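Local coordinates for protein disulphide isomerase (Xylella fastidiosa, PDB 3FK8) that probably acts as a thiol-disulphide isomerase or oxidoreductase of the thioredoxin family, at residues T32-G37 / E65-D70; A38-D43 / D90-V95. All blocks are in the same frame, centred on the assembly; numbering follows the deposited sequence. Where two conformers were deposited one is given.

Contact 1: T32-G37 / E65-D70; sequences TLLVFG and EVVKID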
# COMPACT_ATOMS: atom_id res chain seq x y z
N THR A 32 -9.45 3.24 0.60
CA THR A 32 -8.37 2.69 1.41
C THR A 32 -7.26 2.18 0.50
O THR A 32 -7.52 1.54 -0.52
CB THR A 32 -8.88 1.55 2.27
OG1 THR A 32 -9.89 2.06 3.13
CG2 THR A 32 -7.76 0.89 3.10
N LEU A 33 -6.02 2.51 0.85
CA LEU A 33 -4.85 2.05 0.15
C LEU A 33 -4.19 0.93 0.95
O LEU A 33 -3.79 1.12 2.09
CB LEU A 33 -3.92 3.23 0.08
CG LEU A 33 -2.60 3.07 -0.59
CD1 LEU A 33 -2.84 2.76 -2.08
CD2 LEU A 33 -1.73 4.32 -0.45
N LEU A 34 -4.16 -0.25 0.36
CA LEU A 34 -3.45 -1.38 0.93
C LEU A 34 -2.07 -1.49 0.25
O LEU A 34 -2.01 -1.59 -0.99
CB LEU A 34 -4.21 -2.65 0.67
CG LEU A 34 -5.66 -2.75 1.13
CD1 LEU A 34 -6.26 -4.12 0.90
CD2 LEU A 34 -5.78 -2.34 2.58
N VAL A 35 -1.02 -1.45 1.05
CA VAL A 35 0.35 -1.49 0.52
C VAL A 35 0.98 -2.78 0.97
O VAL A 35 1.20 -3.00 2.17
CB VAL A 35 1.22 -0.30 0.98
CG1 VAL A 35 2.54 -0.33 0.27
CG2 VAL A 35 0.46 1.03 0.75
N PHE A 36 1.21 -3.69 0.01
CA PHE A 36 1.81 -5.01 0.30
C PHE A 36 3.31 -4.96 0.07
O PHE A 36 3.77 -4.56 -1.00
CB PHE A 36 1.21 -6.05 -0.62
CG PHE A 36 -0.24 -6.35 -0.37
CD1 PHE A 36 -0.60 -7.49 0.37
CD2 PHE A 36 -1.25 -5.52 -0.86
CE1 PHE A 36 -1.96 -7.77 0.59
CE2 PHE A 36 -2.61 -5.83 -0.63
CZ PHE A 36 -2.94 -6.92 0.07
N GLY A 37 4.10 -5.41 1.04
CA GLY A 37 5.54 -5.34 0.89
C GLY A 37 6.21 -6.04 2.05
O GLY A 37 5.57 -6.80 2.81
N GLU A 65 -7.33 6.23 3.42
CA GLU A 65 -6.95 5.51 4.64
C GLU A 65 -5.87 4.55 4.19
O GLU A 65 -5.87 4.17 3.01
CB GLU A 65 -8.15 4.76 5.21
CG GLU A 65 -9.29 5.69 5.69
CD GLU A 65 -8.89 6.61 6.82
OE1 GLU A 65 -8.10 6.20 7.71
OE2 GLU A 65 -9.34 7.79 6.81
N VAL A 66 -4.89 4.24 5.02
CA VAL A 66 -3.75 3.42 4.53
C VAL A 66 -3.43 2.29 5.51
O VAL A 66 -3.47 2.48 6.74
CB VAL A 66 -2.48 4.26 4.46
CG1 VAL A 66 -1.29 3.44 3.94
CG2 VAL A 66 -2.66 5.48 3.62
N VAL A 67 -3.13 1.12 4.95
CA VAL A 67 -2.69 -0.06 5.73
C VAL A 67 -1.51 -0.67 5.01
O VAL A 67 -1.61 -0.93 3.81
CB VAL A 67 -3.76 -1.17 5.85
CG1 VAL A 67 -3.22 -2.41 6.59
CG2 VAL A 67 -4.99 -0.64 6.54
N LYS A 68 -0.43 -0.93 5.75
CA LYS A 68 0.72 -1.69 5.24
C LYS A 68 0.62 -3.13 5.63
O LYS A 68 0.40 -3.39 6.82
CB LYS A 68 2.04 -1.10 5.71
CG LYS A 68 2.49 0.12 4.88
CD LYS A 68 3.87 0.63 5.32
CE LYS A 68 3.72 1.60 6.47
NZ LYS A 68 5.03 2.25 6.89
N ILE A 69 0.71 -4.05 4.67
CA ILE A 69 0.57 -5.48 4.91
C ILE A 69 1.91 -6.17 4.63
O ILE A 69 2.40 -6.17 3.47
CB ILE A 69 -0.54 -6.11 4.02
CG1 ILE A 69 -1.86 -5.42 4.38
CG2 ILE A 69 -0.63 -7.57 4.24
CD1 ILE A 69 -2.81 -5.28 3.31
N ASP A 70 2.52 -6.72 5.67
CA ASP A 70 3.74 -7.50 5.54
C ASP A 70 3.48 -8.83 4.84
O ASP A 70 2.64 -9.59 5.28
CB ASP A 70 4.28 -7.78 6.95
CG ASP A 70 5.55 -8.60 6.92
OD1 ASP A 70 6.35 -8.44 6.00
OD2 ASP A 70 5.75 -9.38 7.87

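Contact 2: A38-D43 / D90-V95; sequences ANWCTD and DGIPAV. With FMT (formic acid), chain B.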
# COMPACT_ATOMS: atom_id res chain seq x y z
N ALA A 38 7.50 -5.80 2.23
CA ALA A 38 8.23 -6.44 3.31
C ALA A 38 9.46 -5.60 3.59
O ALA A 38 9.98 -4.89 2.71
CB ALA A 38 8.64 -7.85 2.95
N ASN A 39 10.04 -5.76 4.78
CA ASN A 39 11.18 -4.96 5.19
C ASN A 39 12.47 -5.29 4.47
O ASN A 39 13.33 -4.41 4.37
CB ASN A 39 11.37 -5.07 6.71
CG ASN A 39 10.25 -4.41 7.48
OD1 ASN A 39 9.75 -3.36 7.10
ND2 ASN A 39 9.81 -5.05 8.55
N TRP A 40 12.60 -6.51 3.96
CA TRP A 40 13.81 -6.90 3.23
C TRP A 40 13.89 -6.27 1.87
O TRP A 40 14.95 -6.28 1.26
CB TRP A 40 13.93 -8.43 3.11
CG TRP A 40 12.82 -9.04 2.36
CD1 TRP A 40 11.68 -9.64 2.90
CD2 TRP A 40 12.68 -9.15 0.92
NE1 TRP A 40 10.87 -10.08 1.88
CE2 TRP A 40 11.43 -9.78 0.66
CE3 TRP A 40 13.47 -8.76 -0.17
CZ2 TRP A 40 10.98 -10.06 -0.64
CZ3 TRP A 40 13.03 -9.04 -1.44
CH2 TRP A 40 11.79 -9.67 -1.68
N CYS A 41 12.76 -5.77 1.34
CA CYS A 41 12.72 -5.33 -0.04
C CYS A 41 13.08 -3.86 -0.19
O CYS A 41 12.42 -2.97 0.37
CB CYS A 41 11.34 -5.58 -0.55
SG CYS A 41 11.14 -4.89 -2.27
N THR A 42 14.17 -3.62 -0.90
CA THR A 42 14.68 -2.27 -1.00
C THR A 42 13.69 -1.37 -1.74
O THR A 42 13.61 -0.19 -1.45
CB THR A 42 16.13 -2.24 -1.58
OG1 THR A 42 16.16 -2.75 -2.93
CG2 THR A 42 17.01 -3.08 -0.70
N ASP A 43 12.93 -1.91 -2.72
CA ASP A 43 11.90 -1.09 -3.35
C ASP A 43 10.78 -0.72 -2.42
O ASP A 43 10.26 0.41 -2.44
CB ASP A 43 11.39 -1.82 -4.59
CG ASP A 43 12.50 -2.04 -5.58
OD1 ASP A 43 12.91 -1.05 -6.27
OD2 ASP A 43 13.03 -3.16 -5.65
N ASP A 90 2.78 -10.00 -9.13
CA ASP A 90 3.38 -9.26 -10.12
C ASP A 90 4.58 -8.42 -9.59
O ASP A 90 5.13 -7.61 -10.33
CB ASP A 90 2.23 -8.43 -10.76
CG ASP A 90 1.18 -9.33 -11.44
OD1 ASP A 90 1.54 -10.13 -12.33
OD2 ASP A 90 -0.02 -9.26 -11.09
N GLY A 91 4.98 -8.67 -8.31
CA GLY A 91 6.10 -8.04 -7.60
C GLY A 91 5.64 -7.16 -6.43
O GLY A 91 4.49 -6.73 -6.39
N ILE A 92 6.57 -6.87 -5.52
CA ILE A 92 6.38 -5.92 -4.43
C ILE A 92 7.35 -4.75 -4.55
O ILE A 92 8.42 -4.87 -5.14
CB ILE A 92 6.47 -6.59 -3.01
CG1 ILE A 92 7.81 -7.30 -2.86
CG2 ILE A 92 5.26 -7.51 -2.76
CD1 ILE A 92 8.06 -7.71 -1.41
N PRO A 93 6.97 -3.58 -4.01
CA PRO A 93 5.69 -3.29 -3.37
C PRO A 93 4.57 -3.29 -4.35
O PRO A 93 4.76 -3.04 -5.53
CB PRO A 93 5.91 -1.88 -2.77
CG PRO A 93 6.95 -1.27 -3.70
CD PRO A 93 7.86 -2.40 -4.06
N ALA A 94 3.37 -3.60 -3.88
CA ALA A 94 2.14 -3.63 -4.68
C ALA A 94 1.04 -2.96 -3.92
O ALA A 94 1.05 -2.95 -2.70
CB ALA A 94 1.77 -5.05 -5.03
N VAL A 95 0.08 -2.38 -4.63
CA VAL A 95 -1.00 -1.68 -3.95
C VAL A 95 -2.37 -2.14 -4.45
O VAL A 95 -2.51 -2.59 -5.60
CB VAL A 95 -0.87 -0.13 -3.92
CG1 VAL A 95 0.52 0.38 -3.29
CG2 VAL A 95 -0.94 0.37 -5.25
C FMT B . 15.20 -6.43 -2.79
O1 FMT B . 15.92 -6.04 -1.85
O2 FMT B . 14.33 -5.76 -3.37

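Contact 1: T32-G37 / E65-D70
Phe36 and Ile69 lie side by side on one face of two neighbouring parallel strands, 32-37 and 65-70, of the thioredoxin-fold sheet. Ile69 CD1 sits over one face of the Phe36 ring, displaced toward its rim, in a CH-pi contact 3.9 Å from the ring centroid. The CG1 branch reaches this position because it stands anti to the carbonyl carbon (chi1 -61°), on the side of its own backbone N, while Ile69 CG2 lies near Phe36 CD1 and CE1. Ile69 CD1 also touches Leu34 CB, so a branched isoleucine serves two neighbours of the facing strand. Further along this face Leu34 and Val67 point the same way, with Leu34 CD2 4.0 Å from Val67 CB. Thr32 and Glu65 begin the row; Glu65 then bends at chi2 and carries its carboxylate away. Helix 14-28 packs on Thr32, Glu65 and Val67, and helix 78-83 on Phe36 and Ile69, consistent with apolar residues at Val67, Phe36 and Ile69.

On the other face Val35 CB packs on the aliphatic CG of Lys68; the amine goes on to a salt bridge with Asp48. Asp70, at the strand end, pairs with Arg76. Between the strands five backbone bonds hold the parallel register: Leu33 and Val35 each use both N-H and C=O, and Gly37 adds its N-H. The shortest, Leu33 N to Glu65 O, is 2.7 Å and almost straight at 174°. At the far end Gly37 N donates to Ile69 O over 3.1 Å.

Contact 2: A38-D43 / D90-V95
Formic acid O1, probably from the crystallisation liquor, accepts a hydrogen bond from Thr42 N at 3.1 Å, nearly straight at 165°. The same N-H makes a weak second bond to O2, so both oxygens of the formic acid face the first turn of helix 42-51, where the helix dipole would be expected to favour the group if it is ionised. The formic acid carbon lies at the edge of the Trp40 ring, near its plane.

The two segments themselves meet through apolar atoms. Ile92 CD1 comes within 3.8 Å of Trp40 CZ2, the two side chains crossing at about a right angle, and also touches Cys41 CB and Ala38 CB. With chi1 at 57°, Ile92 CG1 stands between its backbone N and carbonyl carbon, and this turns the long branch to the cysteine loop. Trp40 NE1 is bonded to Gly72 O, which anchors the ring nitrogen.

This matches the thioredoxin active-site pattern: Cys41 and Cys44, a CxxC at a helix start, beside a proline that follows a cis peptide bond, here Pro93. As in relatives, the cysteines are probably redox-active; they are deposited as free thiols. Cys41 occupies the N-cap position, its SG anti to the backbone N (chi1 174°) and 4.0 Å from Ile92 O. The rigid pyrrolidine of Pro93 lies against the helix start: CD is 3.6 Å from Asp43 CB, and CG is close to the Asp43 backbone. Beyond that contact, Asp43 OD1 forms a salt bridge with Arg117.

In the fold
The centres of the two contacts are about 11 Å apart, and their segments alternate along the chain: 32-37, 38-43, 65-70, 90-95. Strand 32-37 of contact 1 runs straight into the cysteine loop of contact 2, which leads to helix 42-51. Both contacts reach one mixed sheet, where 32-37 lies between its parallel neighbour 65-70 and the antiparallel strand 94-98; Phe36 N lies 2.8 Å from Ala94 O, a probable hydrogen bond joining them. Contact 1 lies near the centre of the chain, whereas the centre of contact 2 is about 10 Å from the centre of the chain. The sheet thus brings the cysteine loop and the cis-proline loop together at its end, as in other thioredoxin-fold proteins.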